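Local coordinates for protein sulfatase (Bacteroides fragilis CAG:558, PDB 6USS) that probably acts as an arylsulfatase, a calcium-dependent hydrolase of the sulfatase family that cleaves sulfate esters, at residues G420-P428 / G439-G447. The protein carries 1 engineered substitution. Numbering follows the deposited sequence.
Sequences GRSLYWNFP and GPTCTVRKG
The backbone N of Leu423 donates to Arg445 O at 2.7 Å, in the carbonyl plane and nearly straight (171° at the hydrogen), opening an antiparallel ladder between 420-428 and 439-447. The strand axes run at 175°, and hydrogen-bonded pairs Leu423–Arg445, Trp425–Thr443 and Phe427–Thr441 each close with two N-H...O bonds. Strands 422-427 and 441-446 are the first two of the four-stranded antiparallel sheet near the C-terminal end of the sulfatase chain, 422-427 lying at its edge within the chain.

On the face carrying Leu423, Trp425 and Phe427, the indole meets Arg445 with its benzo edge, Trp425 CZ3 3.8 Å from Arg445 CB, whereas Thr443 CG2 comes to Trp425 CE3 from above the ring plane at 3.6 Å. With Trp425 CG beside its backbone N (chi1 -57°), the benzo ring is swung over to both residues, and NE1 is hydrogen-bonded to Ala84 O. The side chain of Phe427 is about 11 Å from the bound calcium, too far to be a ligand.

The other face packs against helix 480-496. Tyr424 CE2 touches Val444 CG2 at 3.7 Å, side by side, while Asp489 takes both Tyr424 OH and Ser422 OG. Asn426 OD1 sits 3.5 Å from Cys442 CB and is hydrogen-bonded to Tyr455 OH, and ND2 to Gln500 O.

Beside the opening pair, Arg445 is bent at chi2, and its NE donates to Gly447 O at 2.8 Å.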
ATOM      1  N   GLY A 420       1.544  12.874 -38.134  1.00 21.61           N
ATOM      2  CA  GLY A 420       0.868  11.704 -38.632  1.00 20.96           C
ATOM      3  C   GLY A 420       0.011  10.947 -37.636  1.00 31.26           C
ATOM      4  O   GLY A 420      -0.683  10.003 -38.043  1.00 32.11           O
ATOM      5  N   ARG A 421       0.011  11.324 -36.354  1.00 22.53           N
ATOM      6  CA  ARG A 421      -0.630  10.507 -35.329  1.00 21.87           C
ATOM      7  C   ARG A 421      -2.142  10.723 -35.280  1.00 22.51           C
ATOM      8  O   ARG A 421      -2.617  11.864 -35.237  1.00 19.88           O
ATOM      9  CB  ARG A 421      -0.027  10.812 -33.963  1.00 20.29           C
ATOM     10  CG  ARG A 421      -0.725  10.102 -32.832  1.00 18.89           C
ATOM     11  CD  ARG A 421       0.057  10.283 -31.536  1.00 20.28           C
ATOM     12  NE  ARG A 421      -0.441   9.379 -30.516  1.00 21.19           N
ATOM     13  CZ  ARG A 421      -0.477   9.669 -29.225  1.00 21.04           C
ATOM     14  NH1 ARG A 421      -0.022  10.845 -28.809  1.00 21.79           N
ATOM     15  NH2 ARG A 421      -0.960   8.784 -28.359  1.00 17.90           N
ATOM     16  N   SER A 422      -2.891   9.619 -35.274  1.00 15.98           N
ATOM     17  CA  SER A 422      -4.323   9.656 -35.004  1.00 20.72           C
ATOM     18  C   SER A 422      -4.588   9.630 -33.495  1.00 18.90           C
ATOM     19  O   SER A 422      -3.969   8.860 -32.755  1.00 18.76           O
ATOM     20  CB  SER A 422      -5.023   8.465 -35.669  1.00 20.78           C
ATOM     21  OG  SER A 422      -5.282   8.654 -37.045  1.00 23.95           O
ATOM     22  N   LEU A 423      -5.525  10.458 -33.035  1.00 17.24           N
ATOM     23  CA  LEU A 423      -6.045  10.368 -31.671  1.00 21.56           C
ATOM     24  C   LEU A 423      -7.453   9.772 -31.704  1.00 19.56           C
ATOM     25  O   LEU A 423      -8.229  10.054 -32.624  1.00 17.41           O
ATOM     26  CB  LEU A 423      -6.074  11.738 -30.991  1.00 13.23           C
ATOM     27  CG  LEU A 423      -4.773  12.509 -30.857  1.00 15.35           C
ATOM     28  CD1 LEU A 423      -5.046  13.742 -30.013  1.00 14.21           C
ATOM     29  CD2 LEU A 423      -3.666  11.652 -30.242  1.00 13.23           C
ATOM     30  N   TYR A 424      -7.800   8.968 -30.694  1.00 15.03           N
ATOM     31  CA  TYR A 424      -9.087   8.283 -30.702  1.00 18.58           C
ATOM     32  C   TYR A 424      -9.863   8.424 -29.393  1.00 17.55           C
ATOM     33  O   TYR A 424      -9.302   8.303 -28.301  1.00 16.74           O
ATOM     34  CB  TYR A 424      -8.906   6.810 -30.991  1.00 16.13           C
ATOM     35  CG  TYR A 424      -8.128   6.496 -32.231  1.00 19.20           C
ATOM     36  CD1 TYR A 424      -6.776   6.196 -32.157  1.00 16.77           C
ATOM     37  CD2 TYR A 424      -8.753   6.446 -33.472  1.00 19.16           C
ATOM     38  CE1 TYR A 424      -6.062   5.884 -33.274  1.00 16.00           C
ATOM     39  CE2 TYR A 424      -8.041   6.129 -34.610  1.00 19.60           C
ATOM     40  CZ  TYR A 424      -6.692   5.842 -34.500  1.00 21.99           C
ATOM     41  OH  TYR A 424      -5.963   5.522 -35.625  1.00 22.45           O
ATOM     42  N   TRP A 425     -11.173   8.629 -29.519  1.00 19.32           N
ATOM     43  CA  TRP A 425     -12.100   8.527 -28.399  1.00 20.14           C
ATOM     44  C   TRP A 425     -13.229   7.560 -28.751  1.00 21.39           C
ATOM     45  O   TRP A 425     -13.665   7.476 -29.906  1.00 17.15           O
ATOM     46  CB  TRP A 425     -12.720   9.866 -28.026  1.00 16.91           C
ATOM     47  CG  TRP A 425     -11.783  10.960 -27.674  1.00 16.56           C
ATOM     48  CD1 TRP A 425     -11.564  11.481 -26.429  1.00 17.06           C
ATOM     49  CD2 TRP A 425     -10.982  11.730 -28.580  1.00 20.28           C
ATOM     50  NE1 TRP A 425     -10.671  12.515 -26.501  1.00 18.23           N
ATOM     51  CE2 TRP A 425     -10.294  12.691 -27.809  1.00 20.02           C
ATOM     52  CE3 TRP A 425     -10.781  11.705 -29.968  1.00 18.19           C
ATOM     53  CZ2 TRP A 425      -9.405  13.609 -28.377  1.00 15.43           C
ATOM     54  CZ3 TRP A 425      -9.899  12.617 -30.531  1.00 18.28           C
ATOM     55  CH2 TRP A 425      -9.222  13.553 -29.737  1.00 18.14           C
ATOM     56  N   ASN A 426     -13.713   6.846 -27.737  1.00 21.46           N
ATOM     57  CA  ASN A 426     -14.891   6.003 -27.893  1.00 21.54           C
ATOM     58  C   ASN A 426     -15.777   6.157 -26.670  1.00 21.53           C
ATOM     59  O   ASN A 426     -15.334   5.886 -25.551  1.00 16.12           O
ATOM     60  CB  ASN A 426     -14.529   4.529 -28.085  1.00 19.54           C
ATOM     61  CG  ASN A 426     -15.713   3.727 -28.565  1.00 17.43           C
ATOM     62  OD1 ASN A 426     -16.580   4.261 -29.246  1.00 20.08           O
ATOM     63  ND2 ASN A 426     -15.776   2.465 -28.196  1.00 16.33           N
ATOM     64  N   PHE A 427     -17.029   6.568 -26.891  1.00 21.67           N
ATOM     65  CA  PHE A 427     -18.036   6.689 -25.835  1.00 21.85           C
ATOM     66  C   PHE A 427     -19.291   5.952 -26.280  1.00 21.95           C
ATOM     67  O   PHE A 427     -20.288   6.575 -26.683  1.00 20.96           O
ATOM     68  CB  PHE A 427     -18.344   8.158 -25.518  1.00 20.42           C
ATOM     69  CG  PHE A 427     -19.138   8.356 -24.251  1.00 17.51           C
ATOM     70  CD1 PHE A 427     -18.503   8.373 -23.011  1.00 17.79           C
ATOM     71  CD2 PHE A 427     -20.530   8.537 -24.298  1.00 20.41           C
ATOM     72  CE1 PHE A 427     -19.240   8.559 -21.823  1.00 19.29           C
ATOM     73  CE2 PHE A 427     -21.281   8.725 -23.123  1.00 16.12           C
ATOM     74  CZ  PHE A 427     -20.640   8.729 -21.888  1.00 18.57           C
ATOM     75  N   PRO A 428     -19.283   4.637 -26.227  1.00 19.16           N
ATOM     76  CA  PRO A 428     -20.480   3.850 -26.547  1.00 17.22           C
ATOM     77  C   PRO A 428     -21.411   3.724 -25.345  1.00 21.40           C
ATOM     78  O   PRO A 428     -21.775   2.621 -24.927  1.00 21.11           O
ATOM     79  CB  PRO A 428     -19.895   2.494 -26.955  1.00 19.15           C
ATOM     80  CG  PRO A 428     -18.649   2.371 -26.106  1.00 19.87           C
ATOM     81  CD  PRO A 428     -18.144   3.787 -25.839  1.00 17.12           C
ATOM     82  N   GLY A 439     -23.577  12.209 -26.277  1.00 21.25           N
ATOM     83  CA  GLY A 439     -24.267  11.032 -26.746  1.00 16.48           C
ATOM     84  C   GLY A 439     -23.264   9.954 -27.119  1.00 23.65           C
ATOM     85  O   GLY A 439     -22.047  10.166 -27.049  1.00 20.34           O
ATOM     86  N   PRO A 440     -23.747   8.784 -27.539  1.00 22.90           N
ATOM     87  CA  PRO A 440     -22.828   7.704 -27.965  1.00 22.47           C
ATOM     88  C   PRO A 440     -22.075   8.075 -29.240  1.00 24.05           C
ATOM     89  O   PRO A 440     -22.673   8.242 -30.307  1.00 20.75           O
ATOM     90  CB  PRO A 440     -23.763   6.509 -28.198  1.00 18.66           C
ATOM     91  CG  PRO A 440     -25.142   6.964 -27.777  1.00 17.96           C
ATOM     92  CD  PRO A 440     -25.167   8.440 -27.744  1.00 19.48           C
ATOM     93  N   THR A 441     -20.750   8.178 -29.133  1.00 23.62           N
ATOM     94  CA  THR A 441     -19.918   8.615 -30.245  1.00 19.50           C
ATOM     95  C   THR A 441     -18.585   7.882 -30.215  1.00 22.45           C
ATOM     96  O   THR A 441     -18.153   7.373 -29.174  1.00 21.38           O
ATOM     97  CB  THR A 441     -19.625  10.117 -30.179  1.00 21.50           C
ATOM     98  OG1 THR A 441     -19.010  10.423 -28.916  1.00 21.13           O
ATOM     99  CG2 THR A 441     -20.891  10.945 -30.357  1.00 17.81           C
ATOM    100  N   CYS A 442     -17.919   7.862 -31.362  1.00 19.57           N
ATOM    101  CA  CYS A 442     -16.478   7.721 -31.397  1.00 18.59           C
ATOM    102  C   CYS A 442     -15.914   8.843 -32.249  1.00 23.92           C
ATOM    103  O   CYS A 442     -16.588   9.379 -33.131  1.00 25.75           O
ATOM    104  CB  CYS A 442     -16.036   6.352 -31.952  1.00 23.43           C
ATOM    105  SG  CYS A 442     -17.034   5.852 -33.341  1.00 20.02           S
ATOM    106  N   THR A 443     -14.660   9.178 -31.997  1.00 19.71           N
ATOM    107  CA  THR A 443     -14.017  10.332 -32.593  1.00 15.63           C
ATOM    108  C   THR A 443     -12.598   9.965 -32.975  1.00 19.39           C
ATOM    109  O   THR A 443     -11.901   9.283 -32.208  1.00 21.54           O
ATOM    110  CB  THR A 443     -13.995  11.497 -31.601  1.00 19.62           C
ATOM    111  OG1 THR A 443     -15.333  11.802 -31.211  1.00 21.60           O
ATOM    112  CG2 THR A 443     -13.381  12.721 -32.240  1.00 15.61           C
ATOM    113  N   VAL A 444     -12.162  10.420 -34.149  1.00 18.31           N
ATOM    114  CA  VAL A 444     -10.741  10.444 -34.483  1.00 22.08           C
ATOM    115  C   VAL A 444     -10.313  11.873 -34.814  1.00 20.21           C
ATOM    116  O   VAL A 444     -11.029  12.614 -35.501  1.00 18.05           O
ATOM    117  CB  VAL A 444     -10.406   9.490 -35.648  1.00 24.91           C
ATOM    118  CG1 VAL A 444     -11.225   9.856 -36.914  1.00 19.20           C
ATOM    119  CG2 VAL A 444      -8.906   9.523 -35.928  1.00 20.11           C
ATOM    120  N   ARG A 445      -9.143  12.256 -34.301  1.00 20.21           N
ATOM    121  CA  ARG A 445      -8.457  13.484 -34.669  1.00 19.36           C
ATOM    122  C   ARG A 445      -7.152  13.117 -35.357  1.00 21.44           C
ATOM    123  O   ARG A 445      -6.439  12.222 -34.893  1.00 21.85           O
ATOM    124  CB  ARG A 445      -8.166  14.344 -33.440  1.00 19.88           C
ATOM    125  CG  ARG A 445      -7.284  15.532 -33.714  1.00 17.47           C
ATOM    126  CD  ARG A 445      -7.993  16.565 -34.574  1.00 18.70           C
ATOM    127  NE  ARG A 445      -7.130  17.715 -34.811  1.00 19.63           N
ATOM    128  CZ  ARG A 445      -6.801  18.629 -33.894  1.00 22.50           C
ATOM    129  NH1 ARG A 445      -7.271  18.563 -32.651  1.00 18.86           N
ATOM    130  NH2 ARG A 445      -5.984  19.619 -34.223  1.00 21.91           N
ATOM    131  N   LYS A 446      -6.845  13.791 -36.464  1.00 23.44           N
ATOM    132  CA  LYS A 446      -5.626  13.478 -37.209  1.00 22.97           C
ATOM    133  C   LYS A 446      -5.267  14.708 -38.019  1.00 19.70           C
ATOM    134  O   LYS A 446      -6.019  15.096 -38.915  1.00 20.49           O
ATOM    135  CB  LYS A 446      -5.828  12.265 -38.109  1.00 25.02           C
ATOM    136  CG  LYS A 446      -4.619  11.889 -38.971  1.00 21.98           C
ATOM    137  CD  LYS A 446      -5.073  11.163 -40.241  1.00 23.17           C
ATOM    138  CE  LYS A 446      -4.237   9.915 -40.559  1.00 32.56           C
ATOM    139  NZ  LYS A 446      -2.806  10.023 -40.155  1.00 28.70           N
ATOM    140  N   GLY A 447      -4.119  15.303 -37.724  1.00 23.24           N
ATOM    141  CA  GLY A 447      -3.777  16.557 -38.383  1.00 18.03           C
ATOM    142  C   GLY A 447      -4.779  17.634 -38.001  1.00 20.99           C
ATOM    143  O   GLY A 447      -5.127  17.811 -36.828  1.00 24.15           O
TER